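Transcriptional regulator PA3341 (PDB 2FBH) probably binds DNA as a dimeric transcription factor of the MarR family, and carries bound zinc in this crystal. Local coordinates at residues A24-R29 against A38-L43; L44-H49 against I96-K101. All coordinates share one frame; numbering follows the deposited sequence. Where two conformers were deposited one is given.

Contact 1: residues A24-R29 against A38-L43; sequences AELDRR and ARWLVL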
ATOM      1  N   ALA A  24       0.649   7.557   4.973  1.00 11.85           N
ATOM      2  CA  ALA A  24      -0.154   8.121   6.108  1.00 13.45           C
ATOM      3  C   ALA A  24       0.365   9.494   6.419  1.00 12.94           C
ATOM      4  O   ALA A  24      -0.404  10.427   6.710  1.00 11.97           O
ATOM      5  CB  ALA A  24      -0.078   7.267   7.328  1.00 12.76           C
ATOM      6  N   GLU A  25       1.693   9.609   6.436  1.00 10.81           N
ATOM      7  CA  GLU A  25       2.303  10.902   6.780  1.00 10.53           C
ATOM      8  C   GLU A  25       1.993  11.972   5.697  1.00 10.92           C
ATOM      9  O   GLU A  25       1.666  13.114   5.987  1.00 11.37           O
ATOM     10  CB  GLU A  25       3.843  10.768   6.955  1.00  9.74           C
ATOM     11  CG  GLU A  25       4.506  12.124   7.311  1.00 12.48           C
ATOM     12  CD  GLU A  25       4.056  12.714   8.709  1.00 12.05           C
ATOM     13  OE1 GLU A  25       3.524  11.977   9.591  1.00 13.88           O
ATOM     14  OE2 GLU A  25       4.269  13.957   8.889  1.00 13.27           O
ATOM     15  N   LEU A  26       2.095  11.569   4.437  1.00 10.29           N
ATOM     16  CA  LEU A  26       1.738  12.502   3.358  1.00 12.46           C
ATOM     17  C   LEU A  26       0.243  12.848   3.472  1.00 12.31           C
ATOM     18  O   LEU A  26      -0.131  14.030   3.310  1.00 12.25           O
ATOM     19  CB  LEU A  26       2.038  11.808   1.996  1.00 13.97           C
ATOM     20  CG  LEU A  26       2.026  12.703   0.776  1.00 19.59           C
ATOM     21  CD1 LEU A  26       2.582  14.195   0.934  1.00 19.37           C
ATOM     22  CD2 LEU A  26       2.896  11.905  -0.171  1.00 26.79           C
ATOM     23  N   ASP A  27      -0.617  11.861   3.716  1.00 10.76           N
ATOM     24  CA  ASP A  27      -2.069  12.142   3.836  1.00 13.30           C
ATOM     25  C   ASP A  27      -2.302  13.112   4.990  1.00 13.38           C
ATOM     26  O   ASP A  27      -3.085  14.029   4.837  1.00 12.69           O
ATOM     27  CB  ASP A  27      -2.849  10.844   4.108  1.00 12.22           C
ATOM     28  CG  ASP A  27      -4.377  11.052   4.038  1.00 16.77           C
ATOM     29  OD1 ASP A  27      -4.876  11.490   2.980  1.00 18.55           O
ATOM     30  OD2 ASP A  27      -5.004  10.816   5.063  1.00 16.62           O
ATOM     31  N   ARG A  28      -1.587  12.937   6.108  1.00 10.86           N
ATOM     32  CA  ARG A  28      -1.636  13.917   7.229  1.00 10.94           C
ATOM     33  C   ARG A  28      -1.210  15.328   6.813  1.00  9.85           C
ATOM     34  O   ARG A  28      -1.916  16.308   7.090  1.00 11.97           O
ATOM     35  CB  ARG A  28      -0.720  13.417   8.344  1.00  9.80           C
ATOM     36  CG  ARG A  28      -0.358  14.483   9.407  1.00 10.44           C
ATOM     37  CD  ARG A  28       0.590  13.931  10.523  1.00 12.97           C
ATOM     38  NE  ARG A  28       0.973  14.978  11.442  1.00 10.97           N
ATOM     39  CZ  ARG A  28       0.273  15.271  12.568  1.00 14.88           C
ATOM     40  NH1 ARG A  28       0.659  16.224  13.414  1.00 15.69           N
ATOM     41  NH2 ARG A  28      -0.804  14.620  12.839  1.00 16.33           N
ATOM     42  N   ARG A  29      -0.075  15.448   6.114  1.00 10.34           N
ATOM     43  CA  ARG A  29       0.381  16.789   5.722  1.00 11.34           C
ATOM     44  C   ARG A  29      -0.463  17.444   4.659  1.00 12.15           C
ATOM     45  O   ARG A  29      -0.455  18.686   4.578  1.00 12.59           O
ATOM     46  CB  ARG A  29       1.889  16.828   5.406  1.00 11.14           C
ATOM     47  CG  ARG A  29       2.723  16.249   6.608  1.00 11.49           C
ATOM     48  CD  ARG A  29       4.160  16.764   6.435  1.00 17.13           C
ATOM     49  NE  ARG A  29       5.012  15.896   7.230  1.00 14.32           N
ATOM     50  CZ  ARG A  29       6.319  16.031   7.221  1.00 14.24           C
ATOM     51  NH1 ARG A  29       6.830  16.970   6.414  1.00 14.15           N
ATOM     52  NH2 ARG A  29       7.071  15.188   7.950  1.00 14.13           N
ATOM     53  N   ALA A  38      -8.117   8.591  -2.279  1.00 35.13           N
ATOM     54  CA  ALA A  38      -6.782   8.706  -2.842  1.00 35.09           C
ATOM     55  C   ALA A  38      -6.532  10.053  -3.578  1.00 33.17           C
ATOM     56  O   ALA A  38      -5.476  10.250  -4.131  1.00 33.65           O
ATOM     57  CB  ALA A  38      -6.473   7.485  -3.736  1.00 34.65           C
ATOM     58  N   ARG A  39      -7.459  11.007  -3.530  1.00 30.20           N
ATOM     59  CA  ARG A  39      -7.574  11.977  -4.629  1.00 27.03           C
ATOM     60  C   ARG A  39      -6.322  12.790  -4.865  1.00 25.10           C
ATOM     61  O   ARG A  39      -5.960  13.061  -6.008  1.00 23.71           O
ATOM     62  CB  ARG A  39      -8.785  12.872  -4.449  1.00 26.58           C
ATOM     63  CG  ARG A  39      -9.954  11.972  -4.379  1.00 30.78           C
ATOM     64  CD  ARG A  39     -11.170  12.583  -4.838  1.00 39.63           C
ATOM     65  NE  ARG A  39     -11.613  13.669  -4.014  1.00 41.49           N
ATOM     66  CZ  ARG A  39     -12.907  13.971  -3.908  1.00 50.00           C
ATOM     67  NH1 ARG A  39     -13.810  13.196  -4.522  1.00 53.37           N
ATOM     68  NH2 ARG A  39     -13.310  15.014  -3.187  1.00 51.74           N
ATOM     69  N   TRP A  40      -5.623  13.125  -3.796  1.00 21.87           N
ATOM     70  CA  TRP A  40      -4.395  13.906  -3.936  1.00 21.39           C
ATOM     71  C   TRP A  40      -3.280  13.122  -4.675  1.00 21.88           C
ATOM     72  O   TRP A  40      -2.402  13.737  -5.317  1.00 23.10           O
ATOM     73  CB  TRP A  40      -3.883  14.390  -2.587  1.00 19.41           C
ATOM     74  CG  TRP A  40      -3.583  13.312  -1.513  1.00 19.00           C
ATOM     75  CD1 TRP A  40      -4.372  13.007  -0.411  1.00 19.61           C
ATOM     76  CD2 TRP A  40      -2.418  12.477  -1.405  1.00 20.15           C
ATOM     77  NE1 TRP A  40      -3.771  12.011   0.328  1.00 19.21           N
ATOM     78  CE2 TRP A  40      -2.583  11.664  -0.254  1.00 19.63           C
ATOM     79  CE3 TRP A  40      -1.248  12.337  -2.164  1.00 20.41           C
ATOM     80  CZ2 TRP A  40      -1.601  10.727   0.172  1.00 18.11           C
ATOM     81  CZ3 TRP A  40      -0.276  11.379  -1.746  1.00 18.03           C
ATOM     82  CH2 TRP A  40      -0.449  10.623  -0.610  1.00 17.91           C
ATOM     83  N   LEU A  41      -3.353  11.801  -4.588  0.50 22.27           N
ATOM     84  CA  LEU A  41      -2.375  10.874  -5.192  0.50 24.09           C
ATOM     85  C   LEU A  41      -2.572  10.708  -6.719  0.50 23.79           C
ATOM     86  O   LEU A  41      -1.631  10.497  -7.454  0.50 23.70           O
ATOM     87  CB  LEU A  41      -2.461   9.534  -4.476  0.50 24.70           C
ATOM     88  CG  LEU A  41      -1.269   8.578  -4.386  0.50 25.94           C
ATOM     89  CD1 LEU A  41      -1.374   7.529  -5.459  0.50 26.47           C
ATOM     90  CD2 LEU A  41       0.083   9.302  -4.464  0.50 26.55           C
ATOM     91  N   VAL A  42      -3.819  10.836  -7.166  1.00 23.81           N
ATOM     92  CA  VAL A  42      -4.139  11.017  -8.570  1.00 22.71           C
ATOM     93  C   VAL A  42      -3.540  12.333  -9.104  1.00 22.28           C
ATOM     94  O   VAL A  42      -2.847  12.292 -10.104  1.00 22.77           O
ATOM     95  CB  VAL A  42      -5.693  10.903  -8.797  1.00 23.81           C
ATOM     96  CG1 VAL A  42      -6.053  11.256 -10.235  1.00 22.65           C
ATOM     97  CG2 VAL A  42      -6.184   9.436  -8.454  1.00 24.31           C
ATOM     98  N   LEU A  43      -3.787  13.487  -8.424  1.00 21.32           N
ATOM     99  CA  LEU A  43      -3.210  14.781  -8.750  1.00 22.95           C
ATOM    100  C   LEU A  43      -1.704  14.704  -8.795  1.00 23.81           C
ATOM    101  O   LEU A  43      -1.066  15.190  -9.716  1.00 22.04           O
ATOM    102  CB  LEU A  43      -3.589  15.801  -7.687  1.00 23.18           C
ATOM    103  CG  LEU A  43      -5.047  16.252  -7.765  1.00 21.28           C
ATOM    104  CD1 LEU A  43      -5.251  17.403  -6.772  1.00 20.22           C
ATOM    105  CD2 LEU A  43      -5.453  16.768  -9.257  1.00 21.22           C
TER
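W40 reaches across from helix 39-48 and meets D27 and L26 on neighbouring positions of helix 11-29, the first through a polar bond and the second through carbon. The polar part is a single hydrogen bond: NE1 of W40 gives its N-H to OD1 of D27 at 2.9 Å, with an N-H...O angle of 159°. OD1 accepts on its anti lone pair, the one turned away from OD2, and sits at the indole edge close to the ring plane. Carboxylate and ring are nearly coplanar, 27° apart, although the two side chains as a whole run about at right angles.

Both helices belong to the MarR fold. Helix 11-29, with the C-terminal helices, builds the dimerisation region of this family, while helix 39-48 opens the winged helix-turn-helix part, so the indole ties the two together across the loop between them.

The apolar part lies at the benzo end of the same ring. CG of L26 comes within 3.5 Å of CH2 of W40, and CD2 of L26 is 3.6 Å from CZ3 of W40, an oblique approach. W40 holds its CG between the backbone N and the carbonyl carbon (chi1 58°), which swings the indole out toward helix 11-29; CB of its own neighbour L41 lies 3.8 Å above one face of the W40 ring, toward the rim. L30 and L35 also pack on W40.

Within helix 11-29 there is a salt bridge, NE of R29 to OE2 of E25 at 2.7 Å, lying in the guanidinium plane. R29 also pairs with D119 of helix 102-120.

Contact 2: residues L44-H49 against I96-K101; sequences LHLARH and IVLTPK. With ZN (zinc ion), chain D; SO4 (sulfate ion), chain E.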
ATOM      1  N   LEU A  44      -1.133  14.030  -7.793  1.00 23.64           N
ATOM      2  CA  LEU A  44       0.332  14.015  -7.726  1.00 24.66           C
ATOM      3  C   LEU A  44       0.848  13.283  -8.952  1.00 24.73           C
ATOM      4  O   LEU A  44       1.770  13.766  -9.598  1.00 25.69           O
ATOM      5  CB  LEU A  44       0.773  13.305  -6.472  1.00 24.60           C
ATOM      6  CG  LEU A  44       1.844  13.974  -5.685  1.00 28.71           C
ATOM      7  CD1 LEU A  44       2.490  12.901  -4.833  1.00 26.92           C
ATOM      8  CD2 LEU A  44       2.819  14.787  -6.553  1.00 28.41           C
ATOM      9  N   HIS A  45       0.230  12.155  -9.309  1.00 24.38           N
ATOM     10  CA  HIS A  45       0.680  11.395 -10.452  1.00 26.63           C
ATOM     11  C   HIS A  45       0.455  12.112 -11.791  1.00 26.52           C
ATOM     12  O   HIS A  45       1.287  12.039 -12.706  1.00 24.71           O
ATOM     13  CB  HIS A  45       0.062  10.023 -10.416  1.00 26.90           C
ATOM     14  CG  HIS A  45       0.676   9.128  -9.364  1.00 33.89           C
ATOM     15  ND1 HIS A  45       1.284   7.923  -9.670  1.00 40.71           N
ATOM     16  CD2 HIS A  45       0.825   9.289  -8.024  1.00 35.35           C
ATOM     17  CE1 HIS A  45       1.722   7.352  -8.554  1.00 39.69           C
ATOM     18  NE2 HIS A  45       1.458   8.163  -7.542  1.00 37.41           N
ATOM     19  N   LEU A  46      -0.642  12.863 -11.891  1.00 25.30           N
ATOM     20  CA  LEU A  46      -0.848  13.696 -13.061  1.00 25.31           C
ATOM     21  C   LEU A  46       0.217  14.757 -13.175  1.00 24.24           C
ATOM     22  O   LEU A  46       0.656  15.102 -14.276  1.00 27.13           O
ATOM     23  CB  LEU A  46      -2.247  14.365 -12.992  1.00 24.51           C
ATOM     24  CG  LEU A  46      -3.346  13.399 -13.345  1.00 25.38           C
ATOM     25  CD1 LEU A  46      -4.712  14.124 -13.030  1.00 27.70           C
ATOM     26  CD2 LEU A  46      -3.316  12.993 -14.800  1.00 29.13           C
ATOM     27  N   ALA A  47       0.609  15.319 -12.048  1.00 24.61           N
ATOM     28  CA  ALA A  47       1.577  16.403 -12.039  1.00 26.57           C
ATOM     29  C   ALA A  47       2.930  15.881 -12.514  1.00 27.57           C
ATOM     30  O   ALA A  47       3.762  16.657 -13.041  1.00 28.55           O
ATOM     31  CB  ALA A  47       1.745  16.906 -10.636  1.00 26.89           C
ATOM     32  N   ARG A  48       3.158  14.604 -12.250  1.00 26.93           N
ATOM     33  CA  ARG A  48       4.508  14.029 -12.442  1.00 29.48           C
ATOM     34  C   ARG A  48       4.783  13.399 -13.774  1.00 32.75           C
ATOM     35  O   ARG A  48       5.952  13.170 -14.129  1.00 33.34           O
ATOM     36  CB  ARG A  48       4.784  12.996 -11.384  1.00 26.51           C
ATOM     37  CG  ARG A  48       5.056  13.687 -10.064  1.00 26.52           C
ATOM     38  CD  ARG A  48       5.278  12.657  -8.951  1.00 25.26           C
ATOM     39  NE  ARG A  48       5.568  13.408  -7.722  1.00 27.76           N
ATOM     40  CZ  ARG A  48       5.746  12.838  -6.533  1.00 25.76           C
ATOM     41  NH1 ARG A  48       5.687  11.511  -6.431  1.00 23.56           N
ATOM     42  NH2 ARG A  48       6.050  13.593  -5.471  1.00 26.75           N
ATOM     43  N   HIS A  49       3.743  13.068 -14.510  1.00 35.68           N
ATOM     44  CA  HIS A  49       4.025  12.590 -15.850  1.00 39.56           C
ATOM     45  C   HIS A  49       3.838  13.659 -16.905  1.00 40.54           C
ATOM     46  O   HIS A  49       3.037  14.584 -16.710  1.00 41.16           O
ATOM     47  CB  HIS A  49       3.320  11.272 -16.029  1.00 40.92           C
ATOM     48  CG  HIS A  49       3.766  10.281 -15.006  1.00 44.10           C
ATOM     49  ND1 HIS A  49       4.931   9.553 -15.132  1.00 47.36           N
ATOM     50  CD2 HIS A  49       3.284  10.003 -13.771  1.00 46.52           C
ATOM     51  CE1 HIS A  49       5.106   8.808 -14.058  1.00 46.43           C
ATOM     52  NE2 HIS A  49       4.120   9.062 -13.217  1.00 47.74           N
ATOM     53  N   ILE A  96      -6.691  12.194 -19.233  1.00 28.53           N
ATOM     54  CA  ILE A  96      -6.993  12.995 -18.054  1.00 26.89           C
ATOM     55  C   ILE A  96      -5.983  14.101 -18.032  1.00 26.13           C
ATOM     56  O   ILE A  96      -4.800  13.867 -18.110  1.00 25.31           O
ATOM     57  CB  ILE A  96      -7.027  12.140 -16.781  1.00 26.68           C
ATOM     58  CG1 ILE A  96      -8.110  11.069 -16.955  1.00 28.85           C
ATOM     59  CG2 ILE A  96      -7.381  13.051 -15.602  1.00 24.83           C
ATOM     60  CD1 ILE A  96      -7.613   9.756 -16.863  1.00 34.33           C
ATOM     61  N   VAL A  97      -6.443  15.328 -17.994  1.00 24.50           N
ATOM     62  CA  VAL A  97      -5.570  16.461 -18.063  1.00 25.27           C
ATOM     63  C   VAL A  97      -5.845  17.351 -16.840  1.00 25.59           C
ATOM     64  O   VAL A  97      -7.004  17.559 -16.452  1.00 24.70           O
ATOM     65  CB  VAL A  97      -5.837  17.280 -19.374  1.00 27.57           C
ATOM     66  CG1 VAL A  97      -4.890  18.463 -19.461  1.00 30.57           C
ATOM     67  CG2 VAL A  97      -5.715  16.366 -20.612  1.00 28.73           C
ATOM     68  N   LEU A  98      -4.797  17.937 -16.277  1.00 22.83           N
ATOM     69  CA  LEU A  98      -4.976  18.964 -15.262  1.00 23.13           C
ATOM     70  C   LEU A  98      -5.436  20.271 -15.858  1.00 23.37           C
ATOM     71  O   LEU A  98      -5.064  20.620 -16.993  1.00 24.21           O
ATOM     72  CB  LEU A  98      -3.641  19.256 -14.545  1.00 24.01           C
ATOM     73  CG  LEU A  98      -3.045  18.069 -13.799  1.00 23.02           C
ATOM     74  CD1 LEU A  98      -1.542  18.328 -13.449  1.00 25.66           C
ATOM     75  CD2 LEU A  98      -3.832  17.938 -12.506  1.00 25.57           C
ATOM     76  N   THR A  99      -6.126  21.042 -15.041  1.00 23.73           N
ATOM     77  CA  THR A  99      -6.504  22.400 -15.393  1.00 24.08           C
ATOM     78  C   THR A  99      -5.544  23.430 -14.792  1.00 27.02           C
ATOM     79  O   THR A  99      -4.874  23.166 -13.782  1.00 27.28           O
ATOM     80  CB  THR A  99      -7.908  22.741 -14.828  1.00 24.29           C
ATOM     81  OG1 THR A  99      -7.857  22.675 -13.400  1.00 22.39           O
ATOM     82  CG2 THR A  99      -9.009  21.781 -15.334  1.00 21.46           C
ATOM     83  N   PRO A 100      -5.496  24.632 -15.388  1.00 28.35           N
ATOM     84  CA  PRO A 100      -4.800  25.784 -14.816  1.00 29.61           C
ATOM     85  C   PRO A 100      -5.197  26.024 -13.347  1.00 30.53           C
ATOM     86  O   PRO A 100      -4.322  26.286 -12.527  1.00 31.68           O
ATOM     87  CB  PRO A 100      -5.258  26.924 -15.729  1.00 28.88           C
ATOM     88  CG  PRO A 100      -5.235  26.265 -17.043  1.00 29.42           C
ATOM     89  CD  PRO A 100      -6.031  24.969 -16.728  1.00 28.97           C
ATOM     90  N   LYS A 101      -6.479  25.853 -13.017  1.00 30.08           N
ATOM     91  CA  LYS A 101      -6.931  25.942 -11.630  1.00 32.63           C
ATOM     92  C   LYS A 101      -6.131  25.053 -10.737  1.00 31.09           C
ATOM     93  O   LYS A 101      -5.923  25.394  -9.575  1.00 33.86           O
ATOM     94  CB  LYS A 101      -8.401  25.550 -11.441  1.00 33.13           C
ATOM     95  CG  LYS A 101      -8.857  25.737  -9.967  1.00 37.67           C
ATOM     96  CD  LYS A 101     -10.355  25.453  -9.713  1.00 35.87           C
ATOM     97  CE  LYS A 101     -10.583  25.310  -8.174  1.00 37.97           C
ATOM     98  NZ  LYS A 101     -11.916  24.769  -7.717  1.00 39.91           N
TER
HETATM   99 ZN    ZN D 204       2.683   8.590 -11.962  0.50 32.32          ZN
HETATM  100  S   SO4 E 205       7.394  10.547  -3.157  1.00 21.32           S
HETATM  101  O1  SO4 E 205       8.810  10.361  -3.008  1.00 21.61           O
HETATM  102  O2  SO4 E 205       6.610   9.973  -2.057  1.00 23.14           O
HETATM  103  O3  SO4 E 205       7.056   9.809  -4.359  1.00 25.49           O
HETATM  104  O4  SO4 E 205       7.121  12.017  -3.298  1.00 21.82           O
HETATM  105  O   HOH W   1       4.233   8.936 -10.568  1.00 37.67           O
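The flat groups of R48 and H45 serve bound ions while L46, between them in sequence, packs on I96 and L98 in the winged helix-turn-helix part of the MarR fold. One face of the R48 guanidinium is covered by CD1 of L44, 3.5 Å above the plane. Sulfate O4 lies at the edge near that plane, accepting from NH2 of R48 at 2.9 Å; NH1 of R48 bonds sulfate O3 at 3.0 Å. Above one face of the H45 ring, toward the rim, sits water 1, which with NE2 of H49 (2.0 Å) holds the zinc ion. H45, the other histidine of the site, has ND1 2.8 Å from the zinc, a long and tilted approach, while OG of S61 pairs with the same nitrogen.

Residues 44-48 of the helix run at 84° to residues 96-98 of the wing strand. No hydrogen bond crosses; the join is mainly aliphatic packing. CD1 of L46 sits between CG2 of I96 and CD2 of L98, while CD2 of L46 lies nearest the carbonyl O of I96, at 3.7 Å. V82 of the other wing strand and P53 pack on L46 too. L98 leans obliquely over CB of L46 with CG and CD2, and CD1 of L98 ends 3.9 Å from CA of A47.

How the contacts relate
Contact 1 and contact 2 follow one another along helix 39-48, their centres about 15 Å apart: W40, in the first turn, faces helix 11-29, while L43, L46 and A47 meet the wing. The two contacts touch directly where CD2 of L43, from contact 1, packs against CD2 of L98, from contact 2, at 3.8 Å. The zinc ligand H45 has its side chain about 7 Å from that of W40. From the side chain of L26 to the sulfate held by R48 is about 5 Å; this ion, probably a crystallisation component, bridges R48, R23 and R117 to T13 and G12 of the second subunit.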